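Local atomic coordinates of amidase (Bacillus anthracis, PDB entry 5EWQ), a protein that probably hydrolyses carboxylic acid amides to the acid and ammonia, as a member of the amidase family. Residues L276-I281 / D300-L305; Y365-N370 / E409-S414; L317-D322 / V449-E454. All coordinates share one frame; numbering follows the deposited sequence.

In the fold
The chain first closes a short loop in interaction 1, where the end of helix 270-280 meets the irregular segment 300-305, shortly before strand 314-317. Interaction 3 opens at the end of that strand and is completed only at 449-454, so it closes a much longer and largely helical excursion. Interaction 2 falls within this excursion, joining helix 360-377 to the end of helix 406-412. Interaction 1 therefore stands in series before the other two, and none of them cross. Interaction 3 joins neighbouring parallel strands of the mixed sheet, while interaction 2 ties helices together about 33 Å away, centre to centre. Interactions 1 and 2 lie on opposite sides of the chain's centre.

Interaction 1: residues L276-I281 / D300-L305; sequences LFNAMI and DYTKDL
The Y301 ring receives F277 over one face, with F277 CD2 3.7 Å from Y301 CD2, while N278 OD1 and I281 CD1 lie at its edge. The two aromatic planes are inclined at 59°, an oblique meeting, with F277 CD2 and CE2 lying against Y301 CD2, CE2 and CZ. I281 serves both rings: its CG2 sits over one face of F277, and its CD1 reaches 3.7 Å from Y301 CE2. Isoleucine suits this place because its two arms can spread to separate aromatic neighbours.

With CG anti to its carbonyl carbon (chi1 -72°), N278 sends its amide toward the loop. The amide lies within 21° of the tyrosine plane, and its OD1 accepts the backbone N of Y301 at 3.1 Å, in the carbonyl plane and on a lone pair, with an almost straight N-H. The other end of the amide makes a weak bond from N278 ND2 to D300 OD1.

Here the C-terminal part of helix 270-280 docks against a loop shaped by an Asx turn: D300 OD1 accepts the backbone N of T302 at 3.3 Å. The hydroxyl of T302 also bonds to D300 OD1, from the same face of the carboxylate, so aspartate and threonine brace the chain where asparagine grips it. Helix 491-503 also touches F277 and Y301, through E491, and R247 bonds to Y301 OH.

Interaction 2: residues Y365-N370 / E409-S414; sequences YEFKHN and EASEKS
K368 and S411 meet where helix 360-377 packs against the end of helix 406-412, a helix-helix contact with a buried side and a more polar, partly exposed one. On the buried side the small serine lets the backbones come close, with the CA atoms of K368 and S411 5.7 Å apart. S411 OG lies at the edge of the F367 ring, in its plane, and 3.6 Å from F367 CB. It bonds to the carbonyl of E364 and accepts a weak bond from K368 N, so a hydroxyl within the packed layer has polar partners on the facing helix. W171 and Y174 meet the F367 ring beyond the contact.

Toward solvent the contact relies on one long side chain. With CG anti to the backbone N (chi1 175°) and the rest of the chain extended, K368 passes beside the S411 carbonyl, its CD 3.4 Å from S411 O. The E412 chain bends at chi2 to bring its carboxylate to the lysine, where OE2 forms a salt bridge with K368 NZ at 3.5 Å. An ammonium also suits this C-terminal helix end, where carbonyl dipoles would favour it: K368 NZ donates to E412 O at 2.9 Å, on an in-plane lone pair.

Interaction 3: residues L317-D322 / V449-E454; sequences LLFSVD and VMINNE
F319 and I451 are brought together by their first torsions: F319 CG stands between its own backbone N and carbonyl carbon (chi1 64°), and I451 CG1 lies anti to its carbonyl carbon. The two side chains cross at about a right angle. I451 CG1 makes a CH-pi contact over the ring face, 3.8 Å from the F319 centroid and 22° from the ring normal. I451 CD1 extends the cover, coming within 3.6 Å of F319 CD2. The flat aromatic face offers an apolar surface for the slender CG1-CD1 arm of isoleucine in this buried layer. V449 CG1 also touches the ring, approaching F319 CE1 obliquely at 3.9 Å.

The backbone frame is a parallel beta pairing between strands 314-317 and 447-451, neighbours in the mixed sheet of the amidase. L317 bridges V449, and their side chains lie side by side on the same face of the sheet, with L317 CG 4.1 Å from V449 CG1. The bridge is made by V449, whose O accepts L318 N at 2.9 Å and whose backbone also bonds to G316; these two residues flank L317. L318 then departs from strand backbone angles, and F319 beyond it points its side chain toward 449-451.

L318 crosses the selenomethionine M450 obliquely, its CD1 lying 4.1 Å from M450 CB. M450 then runs on toward V483 and V485 of strand 479-485, which flanks 447-451 on its other edge. Helix 329-341 packs against this group, I335 touching F319 and A332 touching I451.

Interaction 1: residues L276-I281 / D300-L305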
loop_
_atom_site.group_PDB
_atom_site.type_symbol
_atom_site.label_atom_id
_atom_site.label_comp_id
_atom_site.label_asym_id
_atom_site.label_seq_id
_atom_site.Cartn_x
_atom_site.Cartn_y
_atom_site.Cartn_z
ATOM N N LEU A 276 -2.627 -7.218 -9.829
ATOM C CA LEU A 276 -2.439 -7.719 -8.475
ATOM C C LEU A 276 -3.769 -7.807 -7.735
ATOM O O LEU A 276 -3.979 -8.698 -6.911
ATOM C CB LEU A 276 -1.465 -6.822 -7.706
ATOM C CG LEU A 276 -1.153 -7.211 -6.261
ATOM C CD1 LEU A 276 -0.502 -8.580 -6.209
ATOM C CD2 LEU A 276 -0.263 -6.169 -5.608
ATOM N N PHE A 277 -4.669 -6.878 -8.045
ATOM C CA PHE A 277 -5.961 -6.785 -7.374
ATOM C C PHE A 277 -6.858 -7.982 -7.686
ATOM O O PHE A 277 -7.826 -8.246 -6.973
ATOM C CB PHE A 277 -6.660 -5.481 -7.767
ATOM C CG PHE A 277 -7.914 -5.201 -6.989
ATOM C CD1 PHE A 277 -7.873 -5.062 -5.612
ATOM C CD2 PHE A 277 -9.128 -5.056 -7.637
ATOM C CE1 PHE A 277 -9.025 -4.799 -4.893
ATOM C CE2 PHE A 277 -10.283 -4.791 -6.925
ATOM C CZ PHE A 277 -10.230 -4.659 -5.551
ATOM N N ASN A 278 -6.527 -8.707 -8.751
ATOM C CA ASN A 278 -7.299 -9.877 -9.154
ATOM C C ASN A 278 -7.174 -11.038 -8.170
ATOM O O ASN A 278 -8.126 -11.790 -7.966
ATOM C CB ASN A 278 -6.872 -10.342 -10.547
ATOM C CG ASN A 278 -7.338 -9.405 -11.644
ATOM O OD1 ASN A 278 -8.368 -8.743 -11.515
ATOM N ND2 ASN A 278 -6.583 -9.349 -12.734
ATOM N N ALA A 279 -5.999 -11.180 -7.564
ATOM C CA ALA A 279 -5.732 -12.309 -6.678
ATOM C C ALA A 279 -5.983 -11.976 -5.212
ATOM O O ALA A 279 -6.083 -12.873 -4.376
ATOM C CB ALA A 279 -4.304 -12.796 -6.863
HETATM N N MSE A 280 -6.077 -10.689 -4.897
HETATM C CA MSE A 280 -6.300 -10.267 -3.519
HETATM C C MSE A 280 -7.761 -10.430 -3.118
HETATM O O MSE A 280 -8.065 -10.839 -1.997
HETATM C CB MSE A 280 -5.870 -8.815 -3.320
HETATM C CG MSE A 280 -4.423 -8.527 -3.681
HETATM SE SE MSE A 280 -3.921 -6.734 -3.107
HETATM C CE MSE A 280 -5.717 -6.029 -2.825
ATOM N N ILE A 281 -8.662 -10.107 -4.040
ATOM C CA ILE A 281 -10.093 -10.202 -3.778
ATOM C C ILE A 281 -10.535 -11.650 -3.610
ATOM O O ILE A 281 -9.819 -12.576 -3.992
ATOM C CB ILE A 281 -10.919 -9.557 -4.906
ATOM C CG1 ILE A 281 -10.700 -10.307 -6.222
ATOM C CG2 ILE A 281 -10.561 -8.092 -5.054
ATOM C CD1 ILE A 281 -11.487 -9.744 -7.387
ATOM N N ASP A 300 -11.888 -9.914 -14.087
ATOM C CA ASP A 300 -10.551 -9.535 -14.527
ATOM C C ASP A 300 -10.510 -8.024 -14.739
ATOM O O ASP A 300 -11.061 -7.511 -15.713
ATOM C CB ASP A 300 -10.172 -10.276 -15.813
ATOM C CG ASP A 300 -8.677 -10.245 -16.092
ATOM O OD1 ASP A 300 -7.992 -9.321 -15.604
ATOM O OD2 ASP A 300 -8.188 -11.149 -16.802
ATOM N N TYR A 301 -9.855 -7.318 -13.824
ATOM C CA TYR A 301 -9.840 -5.858 -13.845
ATOM C C TYR A 301 -8.825 -5.279 -14.828
ATOM O O TYR A 301 -8.439 -4.117 -14.711
ATOM C CB TYR A 301 -9.556 -5.313 -12.441
ATOM C CG TYR A 301 -10.672 -5.550 -11.447
ATOM C CD1 TYR A 301 -11.720 -4.646 -11.323
ATOM C CD2 TYR A 301 -10.674 -6.670 -10.627
ATOM C CE1 TYR A 301 -12.740 -4.855 -10.416
ATOM C CE2 TYR A 301 -11.692 -6.888 -9.715
ATOM C CZ TYR A 301 -12.722 -5.977 -9.615
ATOM O OH TYR A 301 -13.738 -6.186 -8.711
ATOM N N THR A 302 -8.400 -6.081 -15.799
ATOM C CA THR A 302 -7.406 -5.632 -16.770
ATOM C C THR A 302 -7.939 -5.660 -18.200
ATOM O O THR A 302 -7.267 -5.210 -19.128
ATOM C CB THR A 302 -6.127 -6.489 -16.701
ATOM O OG1 THR A 302 -6.452 -7.859 -16.962
ATOM C CG2 THR A 302 -5.482 -6.377 -15.327
ATOM N N LYS A 303 -9.148 -6.186 -18.375
ATOM C CA LYS A 303 -9.739 -6.300 -19.703
ATOM C C LYS A 303 -10.446 -5.014 -20.123
ATOM O O LYS A 303 -10.157 -4.455 -21.181
ATOM C CB LYS A 303 -10.719 -7.475 -19.756
ATOM C CG LYS A 303 -10.088 -8.827 -19.467
ATOM C CD LYS A 303 -11.079 -9.958 -19.687
ATOM C CE LYS A 303 -11.450 -10.092 -21.156
ATOM N NZ LYS A 303 -10.269 -10.434 -21.997
ATOM N N ASP A 304 -11.371 -4.549 -19.289
ATOM C CA ASP A 304 -12.156 -3.358 -19.603
ATOM C C ASP A 304 -11.423 -2.073 -19.226
ATOM O O ASP A 304 -11.984 -1.200 -18.564
ATOM C CB ASP A 304 -13.511 -3.413 -18.893
ATOM C CG ASP A 304 -14.351 -4.597 -19.330
ATOM O OD1 ASP A 304 -13.770 -5.650 -19.664
ATOM O OD2 ASP A 304 -15.595 -4.474 -19.341
ATOM N N LEU A 305 -10.170 -1.964 -19.654
ATOM C CA LEU A 305 -9.368 -0.773 -19.394
ATOM C C LEU A 305 -9.002 -0.072 -20.697
ATOM O O LEU A 305 -8.050 -0.458 -21.374
ATOM C CB LEU A 305 -8.102 -1.134 -18.614
ATOM C CG LEU A 305 -8.128 -0.914 -17.098
ATOM C CD1 LEU A 305 -9.353 -1.557 -16.468
ATOM C CD2 LEU A 305 -6.855 -1.447 -16.462
#

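Interaction 2: residues Y365-N370 / E409-S414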
loop_
_atom_site.group_PDB
_atom_site.type_symbol
_atom_site.label_atom_id
_atom_site.label_comp_id
_atom_site.label_asym_id
_atom_site.label_seq_id
_atom_site.Cartn_x
_atom_site.Cartn_y
_atom_site.Cartn_z
ATOM N N TYR A 365 -10.369 2.980 20.923
ATOM C CA TYR A 365 -11.029 1.855 21.571
ATOM C C TYR A 365 -10.686 0.527 20.904
ATOM O O TYR A 365 -10.388 -0.460 21.579
ATOM C CB TYR A 365 -12.548 2.051 21.569
ATOM C CG TYR A 365 -13.320 0.824 22.005
ATOM C CD1 TYR A 365 -13.521 0.550 23.352
ATOM C CD2 TYR A 365 -13.844 -0.061 21.070
ATOM C CE1 TYR A 365 -14.223 -0.572 23.754
ATOM C CE2 TYR A 365 -14.545 -1.183 21.464
ATOM C CZ TYR A 365 -14.732 -1.434 22.806
ATOM O OH TYR A 365 -15.430 -2.552 23.199
ATOM N N GLU A 366 -10.729 0.508 19.577
ATOM C CA GLU A 366 -10.668 -0.741 18.827
ATOM C C GLU A 366 -9.258 -1.320 18.712
ATOM O O GLU A 366 -9.098 -2.529 18.551
ATOM C CB GLU A 366 -11.257 -0.536 17.430
ATOM C CG GLU A 366 -11.882 -1.783 16.831
ATOM C CD GLU A 366 -12.535 -1.520 15.490
ATOM O OE1 GLU A 366 -12.380 -0.400 14.961
ATOM O OE2 GLU A 366 -13.207 -2.434 14.966
ATOM N N PHE A 367 -8.245 -0.463 18.796
ATOM C CA PHE A 367 -6.860 -0.909 18.654
ATOM C C PHE A 367 -6.476 -1.913 19.735
ATOM O O PHE A 367 -5.923 -2.972 19.439
ATOM C CB PHE A 367 -5.897 0.279 18.690
ATOM C CG PHE A 367 -4.447 -0.118 18.684
ATOM C CD1 PHE A 367 -3.852 -0.598 17.530
ATOM C CD2 PHE A 367 -3.681 -0.014 19.832
ATOM C CE1 PHE A 367 -2.520 -0.965 17.520
ATOM C CE2 PHE A 367 -2.348 -0.380 19.829
ATOM C CZ PHE A 367 -1.767 -0.857 18.670
ATOM N N LYS A 368 -6.772 -1.572 20.985
ATOM C CA LYS A 368 -6.469 -2.441 22.115
ATOM C C LYS A 368 -7.150 -3.797 21.974
ATOM O O LYS A 368 -6.545 -4.836 22.231
ATOM C CB LYS A 368 -6.890 -1.776 23.427
ATOM C CG LYS A 368 -6.727 -2.660 24.652
ATOM C CD LYS A 368 -7.255 -1.977 25.903
ATOM C CE LYS A 368 -7.096 -2.866 27.126
ATOM N NZ LYS A 368 -7.598 -2.208 28.363
ATOM N N HIS A 369 -8.409 -3.778 21.551
ATOM C CA HIS A 369 -9.199 -4.998 21.446
ATOM C C HIS A 369 -8.787 -5.859 20.254
ATOM O O HIS A 369 -8.687 -7.080 20.374
ATOM C CB HIS A 369 -10.687 -4.656 21.361
ATOM C CG HIS A 369 -11.234 -4.041 22.611
ATOM N ND1 HIS A 369 -10.831 -2.805 23.071
ATOM C CD2 HIS A 369 -12.145 -4.494 23.504
ATOM C CE1 HIS A 369 -11.474 -2.522 24.189
ATOM N NE2 HIS A 369 -12.278 -3.532 24.474
ATOM N N ASN A 370 -8.552 -5.228 19.109
ATOM C CA ASN A 370 -8.128 -5.955 17.916
ATOM C C ASN A 370 -6.770 -6.624 18.107
ATOM O O ASN A 370 -6.574 -7.771 17.708
ATOM C CB ASN A 370 -8.075 -5.026 16.702
ATOM C CG ASN A 370 -9.449 -4.596 16.234
ATOM O OD1 ASN A 370 -9.598 -3.562 15.583
ATOM N ND2 ASN A 370 -10.463 -5.388 16.564
ATOM N N GLU A 409 -0.554 3.755 24.497
ATOM C CA GLU A 409 -0.770 3.910 25.930
ATOM C C GLU A 409 -2.174 4.438 26.191
ATOM O O GLU A 409 -2.832 4.033 27.147
ATOM C CB GLU A 409 0.272 4.847 26.543
ATOM C CG GLU A 409 1.622 4.198 26.805
ATOM C CD GLU A 409 2.641 5.178 27.352
ATOM O OE1 GLU A 409 2.521 6.387 27.062
ATOM O OE2 GLU A 409 3.561 4.740 28.075
ATOM N N ALA A 410 -2.628 5.339 25.325
ATOM C CA ALA A 410 -3.961 5.917 25.442
ATOM C C ALA A 410 -5.035 4.880 25.133
ATOM O O ALA A 410 -6.110 4.890 25.732
ATOM C CB ALA A 410 -4.100 7.116 24.518
ATOM N N SER A 411 -4.735 3.986 24.197
ATOM C CA SER A 411 -5.675 2.941 23.808
ATOM C C SER A 411 -5.826 1.898 24.909
ATOM O O SER A 411 -6.898 1.317 25.084
ATOM C CB SER A 411 -5.224 2.274 22.506
ATOM O OG SER A 411 -6.150 1.286 22.090
ATOM N N GLU A 412 -4.747 1.667 25.649
ATOM C CA GLU A 412 -4.750 0.694 26.736
ATOM C C GLU A 412 -5.609 1.162 27.909
ATOM O O GLU A 412 -6.381 0.387 28.473
ATOM C CB GLU A 412 -3.319 0.422 27.207
ATOM C CG GLU A 412 -3.222 -0.397 28.485
ATOM C CD GLU A 412 -3.754 -1.808 28.323
ATOM O OE1 GLU A 412 -3.704 -2.340 27.193
ATOM O OE2 GLU A 412 -4.226 -2.384 29.326
ATOM N N LYS A 413 -5.474 2.435 28.266
ATOM C CA LYS A 413 -6.198 2.994 29.403
ATOM C C LYS A 413 -7.450 3.748 28.960
ATOM O O LYS A 413 -7.912 4.658 29.649
ATOM C CB LYS A 413 -5.286 3.921 30.209
ATOM C CG LYS A 413 -4.755 5.106 29.417
ATOM C CD LYS A 413 -3.797 5.950 30.242
ATOM C CE LYS A 413 -3.246 7.109 29.425
ATOM N NZ LYS A 413 -2.290 7.945 30.206
ATOM N N SER A 414 -7.995 3.360 27.810
ATOM C CA SER A 414 -9.170 4.022 27.255
ATOM C C SER A 414 -10.398 3.830 28.138
ATOM O O SER A 414 -10.664 2.730 28.619
ATOM C CB SER A 414 -9.458 3.506 25.844
ATOM O OG SER A 414 -10.586 4.160 25.290
#

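Interaction 3: residues L317-D322 / V449-E454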
loop_
_atom_site.group_PDB
_atom_site.type_symbol
_atom_site.label_atom_id
_atom_site.label_comp_id
_atom_site.label_asym_id
_atom_site.label_seq_id
_atom_site.Cartn_x
_atom_site.Cartn_y
_atom_site.Cartn_z
ATOM N N LEU A 317 -14.499 17.530 -8.767
ATOM C CA LEU A 317 -13.233 17.967 -8.192
ATOM C C LEU A 317 -13.363 18.285 -6.705
ATOM O O LEU A 317 -14.325 18.923 -6.279
ATOM C CB LEU A 317 -12.698 19.191 -8.939
ATOM C CG LEU A 317 -11.850 18.957 -10.192
ATOM C CD1 LEU A 317 -12.628 18.238 -11.284
ATOM C CD2 LEU A 317 -11.311 20.282 -10.705
ATOM N N LEU A 318 -12.386 17.834 -5.925
ATOM C CA LEU A 318 -12.360 18.106 -4.492
ATOM C C LEU A 318 -11.273 19.120 -4.157
ATOM O O LEU A 318 -10.891 19.278 -2.997
ATOM C CB LEU A 318 -12.142 16.815 -3.702
ATOM C CG LEU A 318 -13.181 15.716 -3.930
ATOM C CD1 LEU A 318 -12.928 14.532 -3.009
ATOM C CD2 LEU A 318 -14.584 16.265 -3.738
ATOM N N PHE A 319 -10.778 19.802 -5.184
ATOM C CA PHE A 319 -9.748 20.819 -5.006
ATOM C C PHE A 319 -10.004 22.014 -5.915
ATOM O O PHE A 319 -10.645 21.886 -6.959
ATOM C CB PHE A 319 -8.358 20.236 -5.279
ATOM C CG PHE A 319 -8.152 19.787 -6.701
ATOM C CD1 PHE A 319 -8.485 18.499 -7.090
ATOM C CD2 PHE A 319 -7.616 20.648 -7.646
ATOM C CE1 PHE A 319 -8.293 18.082 -8.395
ATOM C CE2 PHE A 319 -7.424 20.237 -8.952
ATOM C CZ PHE A 319 -7.763 18.953 -9.326
ATOM N N SER A 320 -9.496 23.175 -5.515
ATOM C CA SER A 320 -9.622 24.384 -6.318
ATOM C C SER A 320 -8.246 24.919 -6.701
ATOM O O SER A 320 -7.388 25.120 -5.842
ATOM C CB SER A 320 -10.418 25.450 -5.564
ATOM O OG SER A 320 -9.864 25.687 -4.282
ATOM N N VAL A 321 -8.047 25.145 -7.996
ATOM C CA VAL A 321 -6.760 25.596 -8.515
ATOM C C VAL A 321 -6.419 27.007 -8.041
ATOM O O VAL A 321 -5.273 27.296 -7.699
ATOM C CB VAL A 321 -6.741 25.561 -10.058
ATOM C CG1 VAL A 321 -5.388 26.015 -10.589
ATOM C CG2 VAL A 321 -7.069 24.166 -10.559
ATOM N N ASP A 322 -7.424 27.877 -8.013
ATOM C CA ASP A 322 -7.223 29.273 -7.642
ATOM C C ASP A 322 -6.795 29.429 -6.184
ATOM O O ASP A 322 -5.971 30.285 -5.860
ATOM C CB ASP A 322 -8.501 30.078 -7.896
ATOM N N VAL A 449 -12.216 13.290 -7.579
ATOM C CA VAL A 449 -10.759 13.352 -7.566
ATOM C C VAL A 449 -10.255 14.365 -6.534
ATOM O O VAL A 449 -10.862 15.417 -6.329
ATOM C CB VAL A 449 -10.197 13.699 -8.969
ATOM C CG1 VAL A 449 -10.610 15.104 -9.390
ATOM C CG2 VAL A 449 -8.682 13.544 -9.002
HETATM N N MSE A 450 -9.153 14.028 -5.872
HETATM C CA MSE A 450 -8.573 14.894 -4.853
HETATM C C MSE A 450 -7.068 15.032 -5.049
HETATM O O MSE A 450 -6.459 14.267 -5.798
HETATM C CB MSE A 450 -8.865 14.348 -3.455
HETATM C CG MSE A 450 -7.828 13.349 -2.964
HETATM SE SE MSE A 450 -8.320 12.466 -1.300
HETATM C CE MSE A 450 -9.541 11.140 -2.033
ATOM N N ILE A 451 -6.472 16.010 -4.374
ATOM C CA ILE A 451 -5.023 16.158 -4.366
ATOM C C ILE A 451 -4.445 15.529 -3.101
ATOM O O ILE A 451 -4.806 15.917 -1.991
ATOM C CB ILE A 451 -4.596 17.635 -4.446
ATOM C CG1 ILE A 451 -5.049 18.248 -5.772
ATOM C CG2 ILE A 451 -3.090 17.764 -4.290
ATOM C CD1 ILE A 451 -4.602 19.680 -5.965
ATOM N N ASN A 452 -3.553 14.558 -3.285
ATOM C CA ASN A 452 -2.956 13.812 -2.178
ATOM C C ASN A 452 -4.010 13.176 -1.273
ATOM O O ASN A 452 -4.917 12.497 -1.750
ATOM C CB ASN A 452 -2.032 14.715 -1.359
ATOM C CG ASN A 452 -0.862 15.240 -2.168
ATOM O OD1 ASN A 452 -0.447 14.624 -3.150
ATOM N ND2 ASN A 452 -0.323 16.382 -1.759
ATOM N N ASN A 453 -3.891 13.402 0.032
ATOM C CA ASN A 453 -4.796 12.777 0.992
ATOM C C ASN A 453 -5.643 13.781 1.771
ATOM O O ASN A 453 -5.872 13.616 2.970
ATOM C CB ASN A 453 -4.002 11.908 1.970
ATOM C CG ASN A 453 -3.033 12.714 2.812
ATOM O OD1 ASN A 453 -2.514 13.740 2.372
ATOM N ND2 ASN A 453 -2.787 12.255 4.033
ATOM N N GLU A 454 -6.122 14.812 1.083
ATOM C CA GLU A 454 -6.876 15.879 1.733
ATOM C C GLU A 454 -8.289 15.450 2.132
ATOM O O GLU A 454 -8.834 15.943 3.120
ATOM C CB GLU A 454 -6.940 17.107 0.823
ATOM C CG GLU A 454 -5.586 17.742 0.555
ATOM C CD GLU A 454 -5.661 18.886 -0.436
ATOM O OE1 GLU A 454 -6.774 19.190 -0.915
ATOM O OE2 GLU A 454 -4.604 19.480 -0.739
#